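Local coordinates for protein putative dihydrodipicolinate synthase (Thermus thermophilus, PDB 2PCQ) that is of unestablished function but belongs to the dihydrodipicolinate synthetase family, whose members fold as TIM barrels, at residues P7-R12 with E19-L24; L93-R98 with Y124-N129; G183-G188 with A206-F211. One frame throughout, in Å; residues are numbered along the deposited sequence.

Overall arrangement
The chain is built on a closed parallel barrel of eight strands wrapped by helices, the TIM-barrel fold. The three contacts follow one another along the chain. Interaction 1 joins the loop after strand 2-6 to helix 18-28. Interaction 2 joins neighbouring strands 91-94 and 121-125. Interaction 3 packs the outer helices 181-186 and 201-212 together. No two contacts touch. The centres of interactions 1 and 2 are about 23 Å apart, and those of 2 and 3 about 24 Å. The centres of 1 and 3 are about 31 Å apart, on opposite sides of the chain's centre. Together they sample a loop-helix contact, the barrel wall and the helical layer of one fold.

Interaction 1: P7-R12 with E19-L24; sequences PTPFDR and EAFREL
Pro7 meets Leu24 through its ring. Pro7 CG lies 3.7 Å from Leu24 CD2, and the two side chains cross at about a right angle. The same methyl also lies near the backbone of Pro7, with Pro7 O 3.6 Å from Leu24 CD2. Thr8 comes next and covers Phe21. Its CG2 sits 4.2 Å from the centroid of the Phe21 ring and only 9° off the ring normal, a CH-pi contact almost over the centre. The methyl is anti to the backbone N of Thr8 (OG1 chi1 -61°), which leaves OG1 on the N side. There OG1 hydrogen-bonds to Gly42 O, so the polar branch is satisfied while the methyl covers the ring.

Pro9 makes the widest contact of this segment. Its CD reaches Phe21 CD1 at 3.4 Å, approaching the ring obliquely. Pro9 CB packs on Ala20 CB at 3.8 Å, and Pro9 CG lies 4.1 Å from Leu24 CD2. The pyrrolidine ring therefore rests on three helix side chains. No hydrogen bond joins the two segments.

All six touching residues are buried. The loop leaves strand 2-6 and lies against helix 18-28, the first helix of the chain. Helix 216-247 packs on Pro7 through Lys242 and Leu245, and Lys242 NZ also hydrogen-bonds to Thr8 O.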
loop_
_atom_site.group_PDB
_atom_site.type_symbol
_atom_site.label_atom_id
_atom_site.label_comp_id
_atom_site.label_asym_id
_atom_site.label_seq_id
_atom_site.Cartn_x
_atom_site.Cartn_y
_atom_site.Cartn_z
ATOM N N PRO A 7 27.004 -10.086 -7.946
ATOM C CA PRO A 7 26.988 -8.634 -8.102
ATOM C C PRO A 7 27.914 -8.220 -9.235
ATOM O O PRO A 7 28.758 -9.004 -9.669
ATOM C CB PRO A 7 27.467 -8.135 -6.740
ATOM C CG PRO A 7 28.396 -9.216 -6.298
ATOM C CD PRO A 7 27.646 -10.476 -6.677
ATOM N N THR A 8 27.727 -7.002 -9.735
ATOM C CA THR A 8 28.569 -6.475 -10.800
ATOM C C THR A 8 29.462 -5.429 -10.142
ATOM O O THR A 8 28.984 -4.397 -9.672
ATOM C CB THR A 8 27.733 -5.822 -11.911
ATOM O OG1 THR A 8 26.857 -6.803 -12.479
ATOM C CG2 THR A 8 28.644 -5.270 -13.004
ATOM N N PRO A 9 30.775 -5.694 -10.090
ATOM C CA PRO A 9 31.766 -4.801 -9.484
ATOM C C PRO A 9 31.995 -3.452 -10.153
ATOM O O PRO A 9 32.091 -3.362 -11.372
ATOM C CB PRO A 9 33.048 -5.641 -9.492
ATOM C CG PRO A 9 32.552 -7.059 -9.547
ATOM C CD PRO A 9 31.407 -6.954 -10.515
ATOM N N PHE A 10 32.080 -2.415 -9.323
ATOM C CA PHE A 10 32.372 -1.047 -9.748
ATOM C C PHE A 10 33.449 -0.617 -8.751
ATOM O O PHE A 10 33.453 -1.100 -7.618
ATOM C CB PHE A 10 31.165 -0.112 -9.554
ATOM C CG PHE A 10 29.988 -0.420 -10.436
ATOM C CD1 PHE A 10 30.012 -0.106 -11.791
ATOM C CD2 PHE A 10 28.847 -1.026 -9.905
ATOM C CE1 PHE A 10 28.916 -0.388 -12.611
ATOM C CE2 PHE A 10 27.750 -1.313 -10.709
ATOM C CZ PHE A 10 27.782 -0.995 -12.068
ATOM N N ASP A 11 34.368 0.258 -9.150
ATOM C CA ASP A 11 35.354 0.731 -8.184
ATOM C C ASP A 11 34.616 1.803 -7.388
ATOM O O ASP A 11 33.433 2.039 -7.632
ATOM C CB ASP A 11 36.599 1.323 -8.864
ATOM C CG ASP A 11 36.271 2.421 -9.860
ATOM O OD1 ASP A 11 35.325 3.203 -9.621
ATOM O OD2 ASP A 11 36.984 2.509 -10.882
ATOM N N ARG A 12 35.295 2.448 -6.443
ATOM C CA ARG A 12 34.658 3.479 -5.627
ATOM C C ARG A 12 34.097 4.658 -6.421
ATOM O O ARG A 12 33.150 5.311 -5.978
ATOM C CB ARG A 12 35.635 3.997 -4.567
ATOM C CG ARG A 12 35.787 3.080 -3.362
ATOM C CD ARG A 12 36.842 3.604 -2.400
ATOM N NE ARG A 12 36.986 2.760 -1.219
ATOM C CZ ARG A 12 36.084 2.671 -0.247
ATOM N NH1 ARG A 12 34.963 3.375 -0.306
ATOM N NH2 ARG A 12 36.305 1.875 0.786
ATOM N N GLU A 19 37.666 -6.817 -14.985
ATOM C CA GLU A 19 38.587 -7.803 -14.430
ATOM C C GLU A 19 38.021 -8.392 -13.142
ATOM O O GLU A 19 38.027 -9.607 -12.949
ATOM C CB GLU A 19 39.950 -7.162 -14.152
ATOM C CG GLU A 19 40.731 -6.747 -15.394
ATOM C CD GLU A 19 39.987 -5.746 -16.260
ATOM O OE1 GLU A 19 39.475 -4.745 -15.711
ATOM O OE2 GLU A 19 39.920 -5.958 -17.492
ATOM N N ALA A 20 37.530 -7.525 -12.262
ATOM C CA ALA A 20 36.959 -7.970 -10.997
ATOM C C ALA A 20 35.729 -8.838 -11.239
ATOM O O ALA A 20 35.526 -9.841 -10.562
ATOM C CB ALA A 20 36.585 -6.766 -10.139
ATOM N N PHE A 21 34.916 -8.447 -12.214
ATOM C CA PHE A 21 33.698 -9.172 -12.554
ATOM C C PHE A 21 34.041 -10.616 -12.923
ATOM O O PHE A 21 33.431 -11.564 -12.423
ATOM C CB PHE A 21 33.006 -8.460 -13.728
ATOM C CG PHE A 21 31.547 -8.824 -13.915
ATOM C CD1 PHE A 21 30.798 -9.370 -12.874
ATOM C CD2 PHE A 21 30.906 -8.547 -15.124
ATOM C CE1 PHE A 21 29.432 -9.636 -13.034
ATOM C CE2 PHE A 21 29.541 -8.807 -15.294
ATOM C CZ PHE A 21 28.804 -9.349 -14.245
ATOM N N ARG A 22 35.036 -10.776 -13.791
ATOM C CA ARG A 22 35.467 -12.096 -14.240
ATOM C C ARG A 22 36.046 -12.933 -13.099
ATOM O O ARG A 22 35.749 -14.121 -12.976
ATOM C CB ARG A 22 36.499 -11.944 -15.364
ATOM C CG ARG A 22 37.029 -13.251 -15.913
ATOM C CD ARG A 22 37.909 -13.033 -17.143
ATOM N NE ARG A 22 38.951 -12.033 -16.923
ATOM C CZ ARG A 22 38.923 -10.796 -17.412
ATOM N NH1 ARG A 22 37.902 -10.396 -18.160
ATOM N NH2 ARG A 22 39.916 -9.956 -17.156
ATOM N N GLU A 23 36.865 -12.311 -12.258
ATOM C CA GLU A 23 37.474 -13.020 -11.140
ATOM C C GLU A 23 36.421 -13.465 -10.134
ATOM O O GLU A 23 36.492 -14.566 -9.588
ATOM C CB GLU A 23 38.498 -12.128 -10.437
ATOM C CG GLU A 23 39.328 -12.857 -9.394
ATOM C CD GLU A 23 40.259 -11.934 -8.635
ATOM O OE1 GLU A 23 40.921 -11.095 -9.283
ATOM O OE2 GLU A 23 40.336 -12.054 -7.392
ATOM N N LEU A 24 35.443 -12.600 -9.884
ATOM C CA LEU A 24 34.379 -12.909 -8.941
ATOM C C LEU A 24 33.576 -14.112 -9.416
ATOM O O LEU A 24 33.286 -15.021 -8.642
ATOM C CB LEU A 24 33.450 -11.705 -8.786
ATOM C CG LEU A 24 32.301 -11.851 -7.793
ATOM C CD1 LEU A 24 32.862 -12.016 -6.390
ATOM C CD2 LEU A 24 31.399 -10.627 -7.875
#

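Interaction 2: L93-R98 with Y124-N129; sequences LATPPR and YHVPQN
Ala94 O takes two hydrogen bonds. Tyr124 N donates one across the contact at 2.9 Å, and the OH of Tyr112 on helix 107-118 is the other partner. This joins adjacent parallel strands of the TIM barrel, the two strands of the beta-alpha-beta unit 91-94, 107-118, 121-125. The bond from Tyr124 N is bent, with an N-H...O angle of 133°, and the donor stands 45° out of the carbonyl plane.

Tyr124 carries most of the packing. Its CG is anti to the backbone N (chi1 -157°), and its side chain crosses that of Leu93 at a slant. Leu93 CD2 lies over one ring face, toward the CG end, in a CH-pi contact 4.1 Å from the centroid, while Val126 CG1 is 3.8 Å above the opposite face, offset toward the rim. Thr95 lies beside Tyr124 and points the same way. The buried Tyr124 OH hydrogen-bonds to Lys152 NZ and to Ser40 N, which fix the far end of the ring. Beyond the strands, Val126 occupies the N-cap position, just before helix 127-130, and it packs on Tyr99 of a second subunit. Thr95 CG2 stands 3.6 Å from Tyr124 CB.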
loop_
_atom_site.group_PDB
_atom_site.type_symbol
_atom_site.label_atom_id
_atom_site.label_comp_id
_atom_site.label_asym_id
_atom_site.label_seq_id
_atom_site.Cartn_x
_atom_site.Cartn_y
_atom_site.Cartn_z
ATOM N N LEU A 93 16.138 -14.074 -17.713
ATOM C CA LEU A 93 15.305 -13.929 -16.528
ATOM C C LEU A 93 14.808 -12.506 -16.734
ATOM O O LEU A 93 15.486 -11.545 -16.379
ATOM C CB LEU A 93 16.140 -14.047 -15.248
ATOM C CG LEU A 93 15.709 -15.195 -14.325
ATOM C CD1 LEU A 93 16.625 -15.273 -13.112
ATOM C CD2 LEU A 93 14.276 -14.978 -13.888
ATOM N N ALA A 94 13.634 -12.378 -17.342
ATOM C CA ALA A 94 13.086 -11.067 -17.663
ATOM C C ALA A 94 11.975 -10.547 -16.759
ATOM O O ALA A 94 11.027 -11.257 -16.444
ATOM C CB ALA A 94 12.603 -11.063 -19.113
ATOM N N THR A 95 12.108 -9.282 -16.373
ATOM C CA THR A 95 11.134 -8.600 -15.530
ATOM C C THR A 95 10.156 -7.852 -16.438
ATOM O O THR A 95 10.458 -7.584 -17.600
ATOM C CB THR A 95 11.821 -7.554 -14.631
ATOM O OG1 THR A 95 12.605 -6.681 -15.451
ATOM C CG2 THR A 95 12.724 -8.223 -13.601
ATOM N N PRO A 96 8.969 -7.503 -15.920
ATOM C CA PRO A 96 7.987 -6.777 -16.734
ATOM C C PRO A 96 8.385 -5.307 -16.868
ATOM O O PRO A 96 9.157 -4.793 -16.057
ATOM C CB PRO A 96 6.693 -6.905 -15.923
ATOM C CG PRO A 96 6.932 -8.088 -15.022
ATOM C CD PRO A 96 8.377 -7.928 -14.643
ATOM N N PRO A 97 7.891 -4.618 -17.912
ATOM C CA PRO A 97 8.239 -3.200 -18.058
ATOM C C PRO A 97 7.752 -2.540 -16.758
ATOM O O PRO A 97 6.783 -3.010 -16.166
ATOM C CB PRO A 97 7.424 -2.775 -19.276
ATOM C CG PRO A 97 7.443 -4.018 -20.120
ATOM C CD PRO A 97 7.171 -5.113 -19.100
ATOM N N ARG A 98 8.395 -1.458 -16.328
ATOM C CA ARG A 98 8.032 -0.820 -15.056
ATOM C C ARG A 98 7.400 0.570 -15.018
ATOM O O ARG A 98 6.295 0.750 -14.500
ATOM C CB ARG A 98 9.267 -0.753 -14.157
ATOM C CG ARG A 98 9.782 -2.076 -13.648
ATOM C CD ARG A 98 11.275 -1.956 -13.434
ATOM N NE ARG A 98 11.977 -2.185 -14.685
ATOM C CZ ARG A 98 13.118 -1.605 -15.036
ATOM N NH1 ARG A 98 13.710 -0.731 -14.231
ATOM N NH2 ARG A 98 13.670 -1.921 -16.196
ATOM N N TYR A 124 10.514 -13.115 -14.301
ATOM C CA TYR A 124 11.221 -12.589 -13.139
ATOM C C TYR A 124 10.311 -11.695 -12.312
ATOM O O TYR A 124 10.031 -10.559 -12.690
ATOM C CB TYR A 124 12.452 -11.798 -13.598
ATOM C CG TYR A 124 13.558 -11.666 -12.566
ATOM C CD1 TYR A 124 14.832 -11.253 -12.945
ATOM C CD2 TYR A 124 13.345 -11.992 -11.223
ATOM C CE1 TYR A 124 15.875 -11.176 -12.025
ATOM C CE2 TYR A 124 14.382 -11.917 -10.289
ATOM C CZ TYR A 124 15.646 -11.512 -10.702
ATOM O OH TYR A 124 16.696 -11.472 -9.808
ATOM N N HIS A 125 9.849 -12.218 -11.182
ATOM C CA HIS A 125 8.973 -11.465 -10.292
ATOM C C HIS A 125 9.750 -11.045 -9.044
ATOM O O HIS A 125 9.966 -11.847 -8.135
ATOM C CB HIS A 125 7.770 -12.323 -9.892
ATOM C CG HIS A 125 6.779 -11.610 -9.024
ATOM N ND1 HIS A 125 6.212 -10.401 -9.373
ATOM C CD2 HIS A 125 6.237 -11.944 -7.828
ATOM C CE1 HIS A 125 5.366 -10.023 -8.432
ATOM N NE2 HIS A 125 5.362 -10.941 -7.483
ATOM N N VAL A 126 10.172 -9.786 -9.011
ATOM C CA VAL A 126 10.922 -9.258 -7.876
ATOM C C VAL A 126 10.379 -7.852 -7.584
ATOM O O VAL A 126 11.080 -6.851 -7.725
ATOM C CB VAL A 126 12.466 -9.267 -8.195
ATOM C CG1 VAL A 126 12.751 -8.512 -9.490
ATOM C CG2 VAL A 126 13.262 -8.691 -7.028
ATOM N N PRO A 127 9.103 -7.775 -7.150
ATOM C CA PRO A 127 8.383 -6.536 -6.826
ATOM C C PRO A 127 9.048 -5.579 -5.842
ATOM O O PRO A 127 8.819 -4.374 -5.903
ATOM C CB PRO A 127 7.026 -7.041 -6.327
ATOM C CG PRO A 127 7.366 -8.363 -5.713
ATOM C CD PRO A 127 8.313 -8.950 -6.739
ATOM N N GLN A 128 9.865 -6.105 -4.939
ATOM C CA GLN A 128 10.540 -5.249 -3.975
ATOM C C GLN A 128 11.363 -4.192 -4.705
ATOM O O GLN A 128 11.503 -3.065 -4.231
ATOM C CB GLN A 128 11.446 -6.083 -3.058
ATOM C CG GLN A 128 10.693 -7.145 -2.261
ATOM C CD GLN A 128 10.764 -8.531 -2.894
ATOM O OE1 GLN A 128 10.614 -8.689 -4.112
ATOM N NE2 GLN A 128 10.985 -9.544 -2.060
ATOM N N ASN A 129 11.897 -4.556 -5.867
ATOM C CA ASN A 129 12.703 -3.632 -6.659
ATOM C C ASN A 129 11.952 -3.047 -7.862
ATOM O O ASN A 129 11.981 -1.837 -8.084
ATOM C CB ASN A 129 13.973 -4.332 -7.153
ATOM C CG ASN A 129 14.951 -4.645 -6.029
ATOM O OD1 ASN A 129 15.569 -3.749 -5.452
ATOM N ND2 ASN A 129 15.091 -5.920 -5.715
#

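Interaction 3: G183-G188 with A206-F211; sequences GALALG and ALLDHF
Two neighbouring helices in the outer layer of the barrel, 181-186 and 201-212, pack here through leucine and phenylalanine side chains. Leu185 and Phe211 form the centre of the contact. Their side chains slide past each other in opposite directions. Leu185 CB lies over one face of the Phe211 ring, 4.0 Å from its centroid and 16° off the ring normal, in a CH-pi contact. The CB is offset from the centre toward the rim, and Phe211 CD2 is the ring atom nearest to it, at 3.9 Å. Phe211 extends its ring with CG anti to the backbone N (chi1 179°), which carries the far end of the ring to the backbone of the other helix. There Phe211 CZ comes within 3.3 Å of Leu185 O. It also lies 3.6 Å from Ala186 CA, which approaches the ring obliquely.

The outer end of Leu185 turns to Leu208. Leu185 CD2 meets Leu208 CD1 at 3.8 Å, with the two side chains at about a right angle. Leu185 CD1 lies 4.1 Å from Phe211 CB. The side-chain packing is apolar and buried, and no hydrogen bond joins the segments.

Helix 181-186 ends just after these residues in a Schellman motif. Gly188 N donates a hydrogen bond to Leu185 O at 3.0 Å, the same oxygen that lies beside Phe211 CZ, and Ala189 N hydrogen-bonds to Ala184 O. Gly188 has positive phi, as the C-prime residue of this motif does. A third subunit adjoins the site: its Gln220 NE2 hydrogen-bonds to Ala186 O, and its Leu216 packs on Phe211. Packing between successive outer helices, here with strand 191-193 between them in the sequence, is typical of the TIM-barrel fold.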
loop_
_atom_site.group_PDB
_atom_site.type_symbol
_atom_site.label_atom_id
_atom_site.label_comp_id
_atom_site.label_asym_id
_atom_site.label_seq_id
_atom_site.Cartn_x
_atom_site.Cartn_y
_atom_site.Cartn_z
ATOM N N GLY A 183 10.281 -23.324 3.195
ATOM C CA GLY A 183 8.852 -23.264 2.942
ATOM C C GLY A 183 8.559 -23.358 1.453
ATOM O O GLY A 183 7.612 -24.022 1.039
ATOM N N ALA A 184 9.376 -22.687 0.646
ATOM C CA ALA A 184 9.207 -22.704 -0.803
ATOM C C ALA A 184 9.443 -24.113 -1.337
ATOM O O ALA A 184 8.720 -24.580 -2.221
ATOM C CB ALA A 184 10.176 -21.737 -1.451
ATOM N N LEU A 185 10.459 -24.787 -0.800
ATOM C CA LEU A 185 10.778 -26.149 -1.220
ATOM C C LEU A 185 9.606 -27.077 -0.920
ATOM O O LEU A 185 9.243 -27.922 -1.737
ATOM C CB LEU A 185 12.037 -26.650 -0.502
ATOM C CG LEU A 185 13.343 -25.925 -0.849
ATOM C CD1 LEU A 185 14.496 -26.557 -0.074
ATOM C CD2 LEU A 185 13.603 -26.009 -2.352
ATOM N N ALA A 186 9.013 -26.911 0.257
ATOM C CA ALA A 186 7.877 -27.731 0.648
ATOM C C ALA A 186 6.748 -27.496 -0.344
ATOM O O ALA A 186 5.970 -28.404 -0.642
ATOM C CB ALA A 186 7.421 -27.363 2.052
ATOM N N LEU A 187 6.671 -26.268 -0.853
ATOM C CA LEU A 187 5.634 -25.904 -1.805
ATOM C C LEU A 187 6.027 -26.094 -3.276
ATOM O O LEU A 187 5.487 -25.432 -4.167
ATOM C CB LEU A 187 5.159 -24.467 -1.534
ATOM C CG LEU A 187 4.379 -24.318 -0.214
ATOM C CD1 LEU A 187 4.131 -22.855 0.097
ATOM C CD2 LEU A 187 3.053 -25.086 -0.314
ATOM N N GLY A 188 6.983 -26.989 -3.522
ATOM C CA GLY A 188 7.365 -27.310 -4.888
ATOM C C GLY A 188 8.467 -26.607 -5.660
ATOM O O GLY A 188 8.726 -26.980 -6.803
ATOM N N ALA A 206 23.039 -27.843 0.872
ATOM C CA ALA A 206 22.816 -28.870 1.882
ATOM C C ALA A 206 21.357 -28.875 2.336
ATOM O O ALA A 206 20.766 -29.934 2.554
ATOM C CB ALA A 206 23.739 -28.631 3.078
ATOM N N LEU A 207 20.780 -27.686 2.477
ATOM C CA LEU A 207 19.391 -27.561 2.904
ATOM C C LEU A 207 18.492 -28.183 1.844
ATOM O O LEU A 207 17.567 -28.935 2.157
ATOM C CB LEU A 207 19.037 -26.082 3.123
ATOM C CG LEU A 207 17.603 -25.701 3.506
ATOM C CD1 LEU A 207 17.051 -26.657 4.549
ATOM C CD2 LEU A 207 17.606 -24.269 4.045
ATOM N N LEU A 208 18.772 -27.864 0.586
ATOM C CA LEU A 208 18.020 -28.407 -0.533
ATOM C C LEU A 208 18.146 -29.936 -0.534
ATOM O O LEU A 208 17.154 -30.649 -0.717
ATOM C CB LEU A 208 18.558 -27.833 -1.850
ATOM C CG LEU A 208 18.015 -28.422 -3.157
ATOM C CD1 LEU A 208 16.501 -28.290 -3.197
ATOM C CD2 LEU A 208 18.646 -27.705 -4.346
ATOM N N ASP A 209 19.362 -30.437 -0.324
ATOM C CA ASP A 209 19.593 -31.880 -0.302
ATOM C C ASP A 209 18.824 -32.563 0.828
ATOM O O ASP A 209 18.194 -33.601 0.613
ATOM C CB ASP A 209 21.086 -32.199 -0.164
ATOM C CG ASP A 209 21.869 -31.904 -1.432
ATOM O OD1 ASP A 209 21.282 -31.986 -2.534
ATOM O OD2 ASP A 209 23.076 -31.606 -1.332
ATOM N N HIS A 210 18.881 -31.990 2.028
ATOM C CA HIS A 210 18.159 -32.556 3.165
ATOM C C HIS A 210 16.682 -32.713 2.817
ATOM O O HIS A 210 16.081 -33.754 3.077
ATOM C CB HIS A 210 18.266 -31.654 4.400
ATOM C CG HIS A 210 19.574 -31.752 5.122
ATOM N ND1 HIS A 210 20.143 -32.958 5.474
ATOM C CD2 HIS A 210 20.391 -30.793 5.618
ATOM C CE1 HIS A 210 21.252 -32.737 6.156
ATOM N NE2 HIS A 210 21.425 -31.430 6.259
ATOM N N PHE A 211 16.095 -31.674 2.232
ATOM C CA PHE A 211 14.685 -31.727 1.876
ATOM C C PHE A 211 14.424 -32.811 0.841
ATOM O O PHE A 211 13.542 -33.646 1.024
ATOM C CB PHE A 211 14.201 -30.382 1.325
ATOM C CG PHE A 211 12.756 -30.392 0.921
ATOM C CD1 PHE A 211 11.750 -30.352 1.882
ATOM C CD2 PHE A 211 12.398 -30.491 -0.422
ATOM C CE1 PHE A 211 10.406 -30.415 1.511
ATOM C CE2 PHE A 211 11.061 -30.555 -0.803
ATOM C CZ PHE A 211 10.063 -30.516 0.165
#